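Local coordinates for glucose-inhibited division protein A-related protein, probable oxidoreductase (Thermus thermophilus, PDB 2CUL), which binds flavin-adenine dinucleotide in a Rossmann-type fold and is probably an oxidoreductase related to the glucose-inhibited division protein A family, at residues V102-W107 and E115-A120; T92-E97 and L156-V161; F193-K196 and Y202-G205; V6-A11 and F20-K25. All blocks are in the same frame, centred on the assembly; numbering follows the deposited sequence.

All four contacts reach one mixed sheet. Toward one margin, strands 6-9, 116-119 and 201-203 run side by side: V118 N lies 2.8 Å from L7 O, joining interactions 1 and 4, while V117 O and Y202 N, also 2.8 Å apart, join interactions 1 and 3. Interaction 2 meets interaction 1 through the antiparallel pair 84-97 and 100-106, with G103 O 2.8 Å from L95 N. The centres of interactions 2 and 4 are about 21 Å apart, the widest separation among the four. Interactions 1 and 4 touch FAD directly, through A120 and through V9, G10 and A11; G205 of interaction 3 also lines its pocket.

Interaction 1 (V102-W107 and E115-A120); sequences VGVRTW and EKVVLA. With FAD (flavin-adenine dinucleotide), chain B.
V102 meets V117 with its backbone: its C lies 4.0 Å from V117 CG2, whereas its own side chain points away and rests on E97 of the adjoining hairpin strand. G103 is the closest point of the contact. V117 CG2 approaches G103 N to 3.6 Å and also touches G103 CA, so a methyl group is laid directly against the glycine backbone. The rotamer of V117 explains this division of labour: with CG1 anti to the backbone N (chi1 179°), CG2 stands opposite the carbonyl carbon and serves G103, leaving CG1 for the next residue. G103 itself is extended in a region of backbone space where a CB would collide with the preceding carbonyl oxygen.

At V104 the side chain points toward 116-119, and its CG1 lies 4.2 Å from V117 CG1, a looser methyl-to-methyl contact that V104 supplements by touching V9. The strands 100-106 and 116-119 are not sheet neighbours here. The antiparallel meander formed by the end of 84-97, 100-106 and 112-113 lies over one face of the parallel Rossmann strands, and the axes of 102-106 and 116-119 are inclined by 46° and approach to 6.4 Å.

Beyond V104 the segments diverge. R105 turns to a salt bridge with D152, T106 OG1 is hydrogen-bonded to P110 O, and W107 sets its ring edge-to-face with Y146. Segment 115-120 meanwhile runs on to the cofactor, where A120 O lies 3.5 Å from FAD C5B.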
# COMPACT_ATOMS: atom_id res chain seq x y z
N VAL A 102 -8.37 -4.58 -14.35
CA VAL A 102 -7.59 -5.78 -14.62
C VAL A 102 -6.10 -5.59 -14.34
O VAL A 102 -5.30 -6.52 -14.52
CB VAL A 102 -7.75 -6.22 -16.09
CG1 VAL A 102 -9.19 -6.62 -16.36
CG2 VAL A 102 -7.33 -5.09 -17.02
N GLY A 103 -5.72 -4.39 -13.91
CA GLY A 103 -4.33 -4.13 -13.62
C GLY A 103 -4.08 -2.64 -13.54
O GLY A 103 -5.01 -1.86 -13.35
N VAL A 104 -2.82 -2.23 -13.68
CA VAL A 104 -2.51 -0.81 -13.64
C VAL A 104 -1.50 -0.45 -14.72
O VAL A 104 -0.71 -1.29 -15.15
CB VAL A 104 -1.90 -0.35 -12.28
CG1 VAL A 104 -2.91 -0.53 -11.16
CG2 VAL A 104 -0.61 -1.12 -12.00
N ARG A 105 -1.56 0.80 -15.16
CA ARG A 105 -0.61 1.30 -16.13
C ARG A 105 0.56 1.77 -15.27
O ARG A 105 0.36 2.09 -14.09
CB ARG A 105 -1.18 2.50 -16.90
CG ARG A 105 -2.33 2.16 -17.82
CD ARG A 105 -2.58 3.29 -18.82
NE ARG A 105 -2.96 4.55 -18.18
CZ ARG A 105 -4.06 4.72 -17.46
NH1 ARG A 105 -4.90 3.70 -17.28
NH2 ARG A 105 -4.34 5.90 -16.94
N THR A 106 1.76 1.79 -15.83
CA THR A 106 2.91 2.26 -15.07
C THR A 106 3.62 3.35 -15.85
O THR A 106 3.57 3.39 -17.08
CB THR A 106 3.92 1.13 -14.75
OG1 THR A 106 4.58 0.71 -15.94
CG2 THR A 106 3.20 -0.05 -14.11
N TRP A 107 4.28 4.25 -15.12
CA TRP A 107 4.98 5.36 -15.74
C TRP A 107 6.08 4.88 -16.68
O TRP A 107 6.28 5.45 -17.76
CB TRP A 107 5.61 6.25 -14.67
CG TRP A 107 5.98 7.60 -15.18
CD1 TRP A 107 5.16 8.69 -15.27
CD2 TRP A 107 7.24 8.00 -15.73
NE1 TRP A 107 5.83 9.74 -15.84
CE2 TRP A 107 7.11 9.34 -16.14
CE3 TRP A 107 8.46 7.34 -15.93
CZ2 TRP A 107 8.16 10.05 -16.73
CZ3 TRP A 107 9.51 8.05 -16.52
CH2 TRP A 107 9.35 9.39 -16.91
N GLU A 115 -5.74 -10.65 -11.33
CA GLU A 115 -7.14 -11.05 -11.33
C GLU A 115 -7.91 -10.11 -10.40
O GLU A 115 -9.06 -9.75 -10.65
CB GLU A 115 -7.27 -12.50 -10.87
CG GLU A 115 -6.78 -13.49 -11.91
CD GLU A 115 -6.74 -14.92 -11.41
OE1 GLU A 115 -7.48 -15.24 -10.45
OE2 GLU A 115 -5.99 -15.73 -11.99
N LYS A 116 -7.25 -9.73 -9.31
CA LYS A 116 -7.81 -8.79 -8.35
C LYS A 116 -6.72 -7.75 -8.14
O LYS A 116 -5.54 -8.11 -8.03
CB LYS A 116 -8.15 -9.50 -7.04
CG LYS A 116 -9.32 -10.47 -7.19
CD LYS A 116 -9.67 -11.14 -5.89
CE LYS A 116 -10.88 -12.04 -6.07
NZ LYS A 116 -10.68 -12.99 -7.19
N VAL A 117 -7.10 -6.48 -8.11
CA VAL A 117 -6.14 -5.40 -7.93
C VAL A 117 -6.39 -4.67 -6.62
O VAL A 117 -7.51 -4.23 -6.35
CB VAL A 117 -6.22 -4.40 -9.11
CG1 VAL A 117 -5.24 -3.26 -8.90
CG2 VAL A 117 -5.92 -5.13 -10.42
N VAL A 118 -5.35 -4.56 -5.81
CA VAL A 118 -5.42 -3.92 -4.51
C VAL A 118 -4.61 -2.64 -4.45
O VAL A 118 -3.42 -2.64 -4.79
CB VAL A 118 -4.88 -4.87 -3.40
CG1 VAL A 118 -4.95 -4.17 -2.04
CG2 VAL A 118 -5.67 -6.17 -3.38
N LEU A 119 -5.24 -1.56 -4.02
CA LEU A 119 -4.54 -0.29 -3.87
C LEU A 119 -4.20 -0.13 -2.39
O LEU A 119 -5.10 -0.12 -1.54
CB LEU A 119 -5.43 0.88 -4.33
CG LEU A 119 -5.85 0.87 -5.80
CD1 LEU A 119 -6.66 2.12 -6.12
CD2 LEU A 119 -4.61 0.80 -6.68
N ALA A 120 -2.91 -0.05 -2.09
CA ALA A 120 -2.43 0.11 -0.71
C ALA A 120 -1.36 1.20 -0.78
O ALA A 120 -0.24 1.02 -0.31
CB ALA A 120 -1.81 -1.20 -0.22
PA FAD B . 2.70 3.05 3.38
O1A FAD B . 3.04 4.48 3.27
O2A FAD B . 3.35 2.22 4.42
O5B FAD B . 2.98 2.33 1.98
C5B FAD B . 2.48 2.90 0.77
C4B FAD B . 3.36 2.35 -0.35
O4B FAD B . 2.68 2.62 -1.58
C3B FAD B . 4.74 3.02 -0.46
O3B FAD B . 5.78 2.06 -0.53
C2B FAD B . 4.62 3.87 -1.69
O2B FAD B . 5.82 4.20 -2.33
C1B FAD B . 3.65 3.03 -2.53
N9A FAD B . 2.96 3.77 -3.58
C8A FAD B . 2.13 4.86 -3.43
N7A FAD B . 1.65 5.29 -4.59
C5A FAD B . 2.19 4.43 -5.53
C6A FAD B . 2.06 4.37 -6.94
N6A FAD B . 1.33 5.21 -7.65
N1A FAD B . 2.76 3.37 -7.60
C2A FAD B . 3.53 2.48 -6.89
N3A FAD B . 3.70 2.49 -5.54
C4A FAD B . 3.01 3.49 -4.91
N1 FAD B . 1.77 5.20 12.31
C2 FAD B . 2.51 4.72 13.36
O2 FAD B . 2.23 3.68 13.90
N3 FAD B . 3.62 5.47 13.79
C4 FAD B . 4.02 6.67 13.24
O4 FAD B . 5.01 7.28 13.68
C4X FAD B . 3.25 7.16 12.16
N5 FAD B . 3.58 8.36 11.55
C5X FAD B . 2.84 8.85 10.50
C6 FAD B . 3.19 10.06 9.91
C7 FAD B . 2.48 10.61 8.82
C7M FAD B . 2.92 11.92 8.23
C8 FAD B . 1.34 9.88 8.32
C8M FAD B . 0.52 10.38 7.17
C9 FAD B . 0.96 8.65 8.92
C9A FAD B . 1.69 8.11 10.01
N10 FAD B . 1.35 6.86 10.64
C10 FAD B . 2.12 6.39 11.72
C1' FAD B . 0.15 6.04 10.20
C2' FAD B . 0.39 4.74 9.40
O2' FAD B . 0.83 3.73 10.27
C3' FAD B . 1.43 4.91 8.27
O3' FAD B . 1.02 5.92 7.35
C4' FAD B . 1.64 3.63 7.44
O4' FAD B . 2.80 3.74 6.62
C5' FAD B . 0.38 3.38 6.58
O5' FAD B . 0.55 2.15 5.84
P FAD B . 0.14 2.02 4.31
O1P FAD B . 0.43 0.61 3.98
O2P FAD B . -1.27 2.49 4.09
O3P FAD B . 1.10 3.00 3.54

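Interaction 2 (T92-E97 and L156-V161); sequences TGLLLE and LGFRFV
L94, whose backbone N is hydrogen-bonded to the carboxylate oxygen OD2 of D152 on helix 148-155, brings its CD1 methyl to L156 and F158. That polar bond ties 92-97 to the helix immediately preceding the second segment; between the two segments themselves the contact is wholly apolar. L94 CD1 lies 3.9 Å from L156 CD1, the two leucines crossing at a slant, and the same methyl approaches F158 CE2 obliquely at 4.3 Å.

The chain turns a corner at G93, leaving the direction of the parallel Rossmann strands for the antiparallel meander, and L94 and L96, which follow it, are presented to the end of helix 148-155. This end is a Schellman motif: G157, with a positive phi of 108°, leaves the helix, and L156 just before it projects toward the strand. Its two methyls are shared out, CD1 to L94 and CD2 to L96 CD1 at 4.1 Å, where the side chains meet tip to tip.

Burial increases from L96 and L156, both partly exposed, to L94 and F158, which are buried. On that inner side L94 and F158 both rest on L153 and L201, while the F158 ring also makes a cation-pi contact with R197.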
# COMPACT_ATOMS: atom_id res chain seq x y z
N THR A 92 0.33 4.53 -12.55
CA THR A 92 -0.13 5.84 -13.00
C THR A 92 -1.62 5.86 -13.34
O THR A 92 -2.18 6.92 -13.60
CB THR A 92 0.65 6.29 -14.25
OG1 THR A 92 0.56 5.28 -15.26
CG2 THR A 92 2.11 6.54 -13.91
N GLY A 93 -2.25 4.69 -13.34
CA GLY A 93 -3.66 4.64 -13.66
C GLY A 93 -4.20 3.22 -13.63
O GLY A 93 -3.44 2.26 -13.51
N LEU A 94 -5.51 3.09 -13.73
CA LEU A 94 -6.14 1.77 -13.70
C LEU A 94 -6.34 1.20 -15.09
O LEU A 94 -6.80 1.90 -16.00
CB LEU A 94 -7.50 1.85 -12.99
CG LEU A 94 -7.53 2.42 -11.57
CD1 LEU A 94 -8.95 2.32 -11.02
CD2 LEU A 94 -6.56 1.66 -10.68
N LEU A 95 -5.97 -0.07 -15.28
CA LEU A 95 -6.19 -0.73 -16.56
C LEU A 95 -7.62 -1.24 -16.49
O LEU A 95 -7.96 -2.01 -15.59
CB LEU A 95 -5.24 -1.92 -16.74
CG LEU A 95 -3.78 -1.64 -17.06
CD1 LEU A 95 -3.04 -2.97 -17.20
CD2 LEU A 95 -3.67 -0.85 -18.36
N LEU A 96 -8.46 -0.82 -17.43
CA LEU A 96 -9.85 -1.23 -17.42
C LEU A 96 -10.32 -1.99 -18.65
O LEU A 96 -9.86 -1.74 -19.76
CB LEU A 96 -10.76 0.00 -17.26
CG LEU A 96 -10.52 0.98 -16.11
CD1 LEU A 96 -11.53 2.12 -16.20
CD2 LEU A 96 -10.64 0.26 -14.78
N GLU A 97 -11.24 -2.92 -18.41
CA GLU A 97 -11.88 -3.67 -19.48
C GLU A 97 -13.33 -3.44 -19.08
O GLU A 97 -13.88 -4.14 -18.23
CB GLU A 97 -11.51 -5.16 -19.42
CG GLU A 97 -10.01 -5.40 -19.59
CD GLU A 97 -9.66 -6.85 -19.87
OE1 GLU A 97 -10.38 -7.75 -19.39
OE2 GLU A 97 -8.65 -7.09 -20.56
N LEU A 156 -11.82 9.29 -13.17
CA LEU A 156 -12.79 8.20 -13.23
C LEU A 156 -14.00 8.46 -12.34
O LEU A 156 -14.99 7.74 -12.41
CB LEU A 156 -12.12 6.88 -12.84
CG LEU A 156 -11.02 6.40 -13.79
CD1 LEU A 156 -10.37 5.14 -13.24
CD2 LEU A 156 -11.62 6.13 -15.17
N GLY A 157 -13.91 9.49 -11.50
CA GLY A 157 -15.04 9.83 -10.64
C GLY A 157 -14.90 9.54 -9.16
O GLY A 157 -15.79 9.87 -8.38
N PHE A 158 -13.80 8.91 -8.76
CA PHE A 158 -13.60 8.60 -7.35
C PHE A 158 -13.57 9.84 -6.46
O PHE A 158 -13.00 10.87 -6.83
CB PHE A 158 -12.31 7.80 -7.15
CG PHE A 158 -12.42 6.37 -7.58
CD1 PHE A 158 -12.98 5.42 -6.73
CD2 PHE A 158 -11.98 5.97 -8.83
CE1 PHE A 158 -13.09 4.09 -7.12
CE2 PHE A 158 -12.09 4.64 -9.24
CZ PHE A 158 -12.64 3.70 -8.38
N ARG A 159 -14.21 9.74 -5.30
CA ARG A 159 -14.27 10.83 -4.33
C ARG A 159 -13.25 10.61 -3.22
O ARG A 159 -13.00 9.47 -2.81
CB ARG A 159 -15.67 10.92 -3.71
CG ARG A 159 -16.79 11.26 -4.69
CD ARG A 159 -16.53 12.58 -5.40
NE ARG A 159 -17.79 13.23 -5.78
CZ ARG A 159 -17.86 14.37 -6.45
NH1 ARG A 159 -16.75 14.99 -6.83
NH2 ARG A 159 -19.04 14.89 -6.74
N PHE A 160 -12.69 11.70 -2.70
CA PHE A 160 -11.68 11.63 -1.64
C PHE A 160 -11.94 12.61 -0.51
O PHE A 160 -12.67 13.60 -0.68
CB PHE A 160 -10.30 11.92 -2.22
CG PHE A 160 -9.88 10.97 -3.30
CD1 PHE A 160 -9.17 9.81 -2.98
CD2 PHE A 160 -10.21 11.21 -4.63
CE1 PHE A 160 -8.80 8.90 -3.97
CE2 PHE A 160 -9.84 10.31 -5.63
CZ PHE A 160 -9.14 9.15 -5.30
N VAL A 161 -11.34 12.34 0.64
CA VAL A 161 -11.45 13.21 1.80
C VAL A 161 -10.03 13.55 2.24
O VAL A 161 -9.11 12.76 2.04
CB VAL A 161 -12.20 12.53 2.98
CG1 VAL A 161 -13.64 12.24 2.58
CG2 VAL A 161 -11.50 11.25 3.39

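Interaction 3 (F193-K196 and Y202-G205); sequences FRLK and YAVG
F193 O receives the backbone N-H of A203 at 2.9 Å and marks the tightly packed part of this contact. The same oxygen also takes a CA-H...O contact from Y202 CA at 3.1 Å. A203 O lies in the plane of the F193 ring at its edge, 3.4 Å from F193 CD1, while W188 NE1 is hydrogen-bonded to this oxygen. Next to CD1 on the ring, F193 CE1 lies 3.8 Å from V204 CG2, which is swung anti to the backbone N and approaches obliquely. L195 completes the apolar packing, with CD1 3.6 Å from A203 CB.

F193 and R194 together face E189, a G1 beta bulge in which F193 takes a positive phi of 72°; 194-195 and 202-203 are joined by a single bridge, R194 with Y202.

On the outer side R194, partly exposed, bends at chi2 and chi3 so that its aliphatic part lies over a face of the Y202 ring. This CH-pi contact is still close, R194 CD being 3.8 Å from the Y202 ring centroid. Looseness begins at the guanidinium, which lies farther out, tilted 67° to the ring, at a long cation-pi distance that is at most weakly attractive. Its polar end is held by L201 O through NH2 and by L198 O through NH1, while the bond from NH2 to L195 O is weak.

Inward, F193 packs on E219, R222 and L223 of helix 213-230, and the backbone of Y202 pairs with V117 and L119, placing 201-203 parallel to 116-119 at one margin of the mixed sheet.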
# COMPACT_ATOMS: atom_id res chain seq x y z
N PHE A 193 -13.39 -4.94 1.44
CA PHE A 193 -12.28 -4.09 0.98
C PHE A 193 -12.52 -3.60 -0.44
O PHE A 193 -11.64 -2.98 -1.05
CB PHE A 193 -10.96 -4.85 1.04
CG PHE A 193 -10.50 -5.16 2.43
CD1 PHE A 193 -9.71 -4.26 3.14
CD2 PHE A 193 -10.87 -6.35 3.05
CE1 PHE A 193 -9.30 -4.53 4.44
CE2 PHE A 193 -10.46 -6.64 4.35
CZ PHE A 193 -9.68 -5.72 5.05
N ARG A 194 -13.71 -3.85 -0.97
CA ARG A 194 -14.03 -3.44 -2.33
C ARG A 194 -14.26 -1.95 -2.53
O ARG A 194 -14.88 -1.28 -1.71
CB ARG A 194 -15.29 -4.18 -2.81
CG ARG A 194 -15.09 -5.66 -3.10
CD ARG A 194 -14.66 -5.89 -4.54
NE ARG A 194 -15.72 -5.56 -5.48
CZ ARG A 194 -15.70 -4.53 -6.33
NH1 ARG A 194 -16.73 -4.32 -7.14
NH2 ARG A 194 -14.65 -3.72 -6.38
N LEU A 195 -13.72 -1.44 -3.63
CA LEU A 195 -13.95 -0.06 -4.04
C LEU A 195 -15.03 -0.34 -5.08
O LEU A 195 -14.75 -0.56 -6.26
CB LEU A 195 -12.70 0.56 -4.67
CG LEU A 195 -11.62 1.00 -3.67
CD1 LEU A 195 -10.43 1.59 -4.44
CD2 LEU A 195 -12.18 2.05 -2.71
N LYS A 196 -16.27 -0.37 -4.60
CA LYS A 196 -17.45 -0.71 -5.40
C LYS A 196 -17.74 0.05 -6.69
O LYS A 196 -18.56 -0.40 -7.49
CB LYS A 196 -18.70 -0.65 -4.51
CG LYS A 196 -19.00 0.73 -3.96
CD LYS A 196 -20.30 0.73 -3.17
CE LYS A 196 -20.57 2.09 -2.54
NZ LYS A 196 -20.62 3.18 -3.56
N TYR A 202 -9.88 -3.42 -5.05
CA TYR A 202 -9.85 -3.42 -3.59
C TYR A 202 -8.91 -2.32 -3.10
O TYR A 202 -8.07 -1.84 -3.85
CB TYR A 202 -9.35 -4.76 -3.07
CG TYR A 202 -10.21 -5.93 -3.48
CD1 TYR A 202 -11.19 -6.43 -2.62
CD2 TYR A 202 -10.07 -6.52 -4.73
CE1 TYR A 202 -12.01 -7.48 -3.00
CE2 TYR A 202 -10.89 -7.57 -5.13
CZ TYR A 202 -11.86 -8.05 -4.26
OH TYR A 202 -12.67 -9.09 -4.64
N ALA A 203 -9.06 -1.93 -1.84
CA ALA A 203 -8.19 -0.92 -1.24
C ALA A 203 -8.00 -1.27 0.23
O ALA A 203 -8.90 -1.81 0.87
CB ALA A 203 -8.80 0.46 -1.38
N VAL A 204 -6.82 -0.97 0.76
CA VAL A 204 -6.51 -1.28 2.15
C VAL A 204 -5.50 -0.30 2.72
O VAL A 204 -4.74 0.32 1.98
CB VAL A 204 -5.95 -2.73 2.26
CG1 VAL A 204 -4.60 -2.82 1.57
CG2 VAL A 204 -5.84 -3.15 3.71
N GLY A 205 -5.51 -0.14 4.04
CA GLY A 205 -4.55 0.75 4.68
C GLY A 205 -4.97 2.20 4.77
O GLY A 205 -6.15 2.53 4.67

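Interaction 4 (V6-A11 and F20-K25); sequences VLIVGA and FWLAQK. With FAD (flavin-adenine dinucleotide), chain B.
L22 carries CG opposite its carbonyl carbon with an extended chi2 of 175°, which brings CD1 to V6; V6, with CG1 anti to its backbone N (chi1 -178°), meets it with CB and both methyls. L22 CD1 sits 3.9 Å from V6 CG1 and at 4.0 Å from both CB and CG2, so one methyl of the helix is seated across the whole branched end of the valine, the side chains crossing at about a right angle. I8, two residues on and pointing the same way, touches the same methyl more loosely through its own CD1, at 4.4 Å.

This is the first beta-alpha step of the Rossmann unit made by 6-9, 13-24 and 29-33. V29 touches both I8 and L22, and L227 and L228 of helix 213-230 adjoin V6 and L22 respectively.

The strand's C-terminal end serves the cofactor. V9, on the other face, brings CG1 to 3.9 Å from FAD C2A, and G10, the first glycine of a GxGxxG pattern, has its CA 3.2 Å from FAD O4B. Between these two segments only saturated carbon meets, so this contact contributes shape and burial and no directional bond.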
# COMPACT_ATOMS: atom_id res chain seq x y z
N VAL A 6 -3.43 -11.94 -7.45
CA VAL A 6 -3.66 -10.68 -6.76
C VAL A 6 -2.47 -9.75 -7.03
O VAL A 6 -1.32 -10.13 -6.81
CB VAL A 6 -3.79 -10.87 -5.22
CG1 VAL A 6 -4.09 -9.53 -4.56
CG2 VAL A 6 -4.91 -11.86 -4.91
N LEU A 7 -2.77 -8.55 -7.52
CA LEU A 7 -1.74 -7.54 -7.79
C LEU A 7 -1.95 -6.45 -6.75
O LEU A 7 -3.03 -5.87 -6.66
CB LEU A 7 -1.91 -6.94 -9.19
CG LEU A 7 -1.03 -5.73 -9.50
CD1 LEU A 7 0.44 -6.14 -9.56
CD2 LEU A 7 -1.45 -5.13 -10.84
N ILE A 8 -0.91 -6.19 -5.96
CA ILE A 8 -0.98 -5.18 -4.91
C ILE A 8 -0.08 -4.00 -5.25
O ILE A 8 1.10 -4.18 -5.55
CB ILE A 8 -0.51 -5.77 -3.57
CG1 ILE A 8 -1.36 -6.99 -3.21
CG2 ILE A 8 -0.62 -4.71 -2.46
CD1 ILE A 8 -0.80 -7.80 -2.05
N VAL A 9 -0.65 -2.80 -5.21
CA VAL A 9 0.09 -1.57 -5.49
C VAL A 9 0.46 -0.91 -4.17
O VAL A 9 -0.40 -0.34 -3.48
CB VAL A 9 -0.75 -0.59 -6.35
CG1 VAL A 9 0.04 0.68 -6.62
CG2 VAL A 9 -1.13 -1.26 -7.66
N GLY A 10 1.74 -0.99 -3.81
CA GLY A 10 2.21 -0.40 -2.57
C GLY A 10 2.74 -1.44 -1.60
O GLY A 10 1.98 -2.24 -1.07
N ALA A 11 4.05 -1.44 -1.38
CA ALA A 11 4.69 -2.39 -0.49
C ALA A 11 4.93 -1.80 0.89
O ALA A 11 6.03 -1.90 1.45
CB ALA A 11 6.02 -2.86 -1.09
N PHE A 20 2.16 -10.84 2.31
CA PHE A 20 2.75 -11.84 3.19
C PHE A 20 1.82 -13.02 3.47
O PHE A 20 2.20 -14.17 3.25
CB PHE A 20 3.16 -11.20 4.51
CG PHE A 20 3.72 -12.17 5.51
CD1 PHE A 20 5.03 -12.62 5.39
CD2 PHE A 20 2.94 -12.66 6.55
CE1 PHE A 20 5.56 -13.54 6.30
CE2 PHE A 20 3.45 -13.59 7.46
CZ PHE A 20 4.76 -14.03 7.33
N TRP A 21 0.61 -12.75 3.95
CA TRP A 21 -0.32 -13.82 4.26
C TRP A 21 -0.85 -14.55 3.04
O TRP A 21 -1.11 -15.75 3.10
CB TRP A 21 -1.49 -13.28 5.10
CG TRP A 21 -1.04 -12.85 6.46
CD1 TRP A 21 -0.72 -11.58 6.85
CD2 TRP A 21 -0.79 -13.69 7.59
NE1 TRP A 21 -0.28 -11.58 8.15
CE2 TRP A 21 -0.32 -12.87 8.63
CE3 TRP A 21 -0.92 -15.07 7.82
CZ2 TRP A 21 0.04 -13.37 9.88
CZ3 TRP A 21 -0.57 -15.57 9.07
CH2 TRP A 21 -0.10 -14.72 10.09
N LEU A 22 -1.01 -13.84 1.92
CA LEU A 22 -1.48 -14.49 0.71
C LEU A 22 -0.42 -15.47 0.24
O LEU A 22 -0.72 -16.61 -0.11
CB LEU A 22 -1.75 -13.46 -0.39
CG LEU A 22 -3.00 -12.59 -0.23
CD1 LEU A 22 -3.05 -11.55 -1.33
CD2 LEU A 22 -4.25 -13.47 -0.26
N ALA A 23 0.83 -15.03 0.26
CA ALA A 23 1.94 -15.86 -0.18
C ALA A 23 2.12 -17.09 0.71
O ALA A 23 2.49 -18.16 0.22
CB ALA A 23 3.23 -15.04 -0.21
N GLN A 24 1.86 -16.94 2.00
CA GLN A 24 1.97 -18.05 2.94
C GLN A 24 1.02 -19.17 2.53
O GLN A 24 1.28 -20.34 2.80
CB GLN A 24 1.63 -17.59 4.36
CG GLN A 24 2.62 -16.62 4.98
CD GLN A 24 3.98 -17.25 5.20
OE1 GLN A 24 4.11 -18.25 5.91
NE2 GLN A 24 5.01 -16.67 4.59
N LYS A 25 -0.08 -18.79 1.88
CA LYS A 25 -1.08 -19.75 1.43
C LYS A 25 -0.92 -20.18 -0.02
O LYS A 25 -1.80 -20.85 -0.58
CB LYS A 25 -2.48 -19.17 1.65
CG LYS A 25 -2.86 -19.00 3.11
CD LYS A 25 -2.94 -20.35 3.82
CE LYS A 25 -3.22 -20.19 5.31
NZ LYS A 25 -2.12 -19.49 6.02
PA FAD B . 2.70 3.05 3.38
O1A FAD B . 3.04 4.48 3.27
O2A FAD B . 3.35 2.22 4.42
O5B FAD B . 2.98 2.33 1.98
C5B FAD B . 2.48 2.90 0.77
C4B FAD B . 3.36 2.35 -0.35
O4B FAD B . 2.68 2.62 -1.58
C3B FAD B . 4.74 3.02 -0.46
O3B FAD B . 5.78 2.06 -0.53
C2B FAD B . 4.62 3.87 -1.69
O2B FAD B . 5.82 4.20 -2.33
C1B FAD B . 3.65 3.03 -2.53
N9A FAD B . 2.96 3.77 -3.58
C8A FAD B . 2.13 4.86 -3.43
N7A FAD B . 1.65 5.29 -4.59
C5A FAD B . 2.19 4.43 -5.53
C6A FAD B . 2.06 4.37 -6.94
N6A FAD B . 1.33 5.21 -7.65
N1A FAD B . 2.76 3.37 -7.60
C2A FAD B . 3.53 2.48 -6.89
N3A FAD B . 3.70 2.49 -5.54
C4A FAD B . 3.01 3.49 -4.91
N1 FAD B . 1.77 5.20 12.31
C2 FAD B . 2.51 4.72 13.36
O2 FAD B . 2.23 3.68 13.90
N3 FAD B . 3.62 5.47 13.79
C4 FAD B . 4.02 6.67 13.24
O4 FAD B . 5.01 7.28 13.68
C4X FAD B . 3.25 7.16 12.16
N5 FAD B . 3.58 8.36 11.55
C5X FAD B . 2.84 8.85 10.50
C6 FAD B . 3.19 10.06 9.91
C7 FAD B . 2.48 10.61 8.82
C7M FAD B . 2.92 11.92 8.23
C8 FAD B . 1.34 9.88 8.32
C8M FAD B . 0.52 10.38 7.17
C9 FAD B . 0.96 8.65 8.92
C9A FAD B . 1.69 8.11 10.01
N10 FAD B . 1.35 6.86 10.64
C10 FAD B . 2.12 6.39 11.72
C1' FAD B . 0.15 6.04 10.20
C2' FAD B . 0.39 4.74 9.40
O2' FAD B . 0.83 3.73 10.27
C3' FAD B . 1.43 4.91 8.27
O3' FAD B . 1.02 5.92 7.35
C4' FAD B . 1.64 3.63 7.44
O4' FAD B . 2.80 3.74 6.62
C5' FAD B . 0.38 3.38 6.58
O5' FAD B . 0.55 2.15 5.84
P FAD B . 0.14 2.02 4.31
O1P FAD B . 0.43 0.61 3.98
O2P FAD B . -1.27 2.49 4.09
O3P FAD B . 1.10 3.00 3.54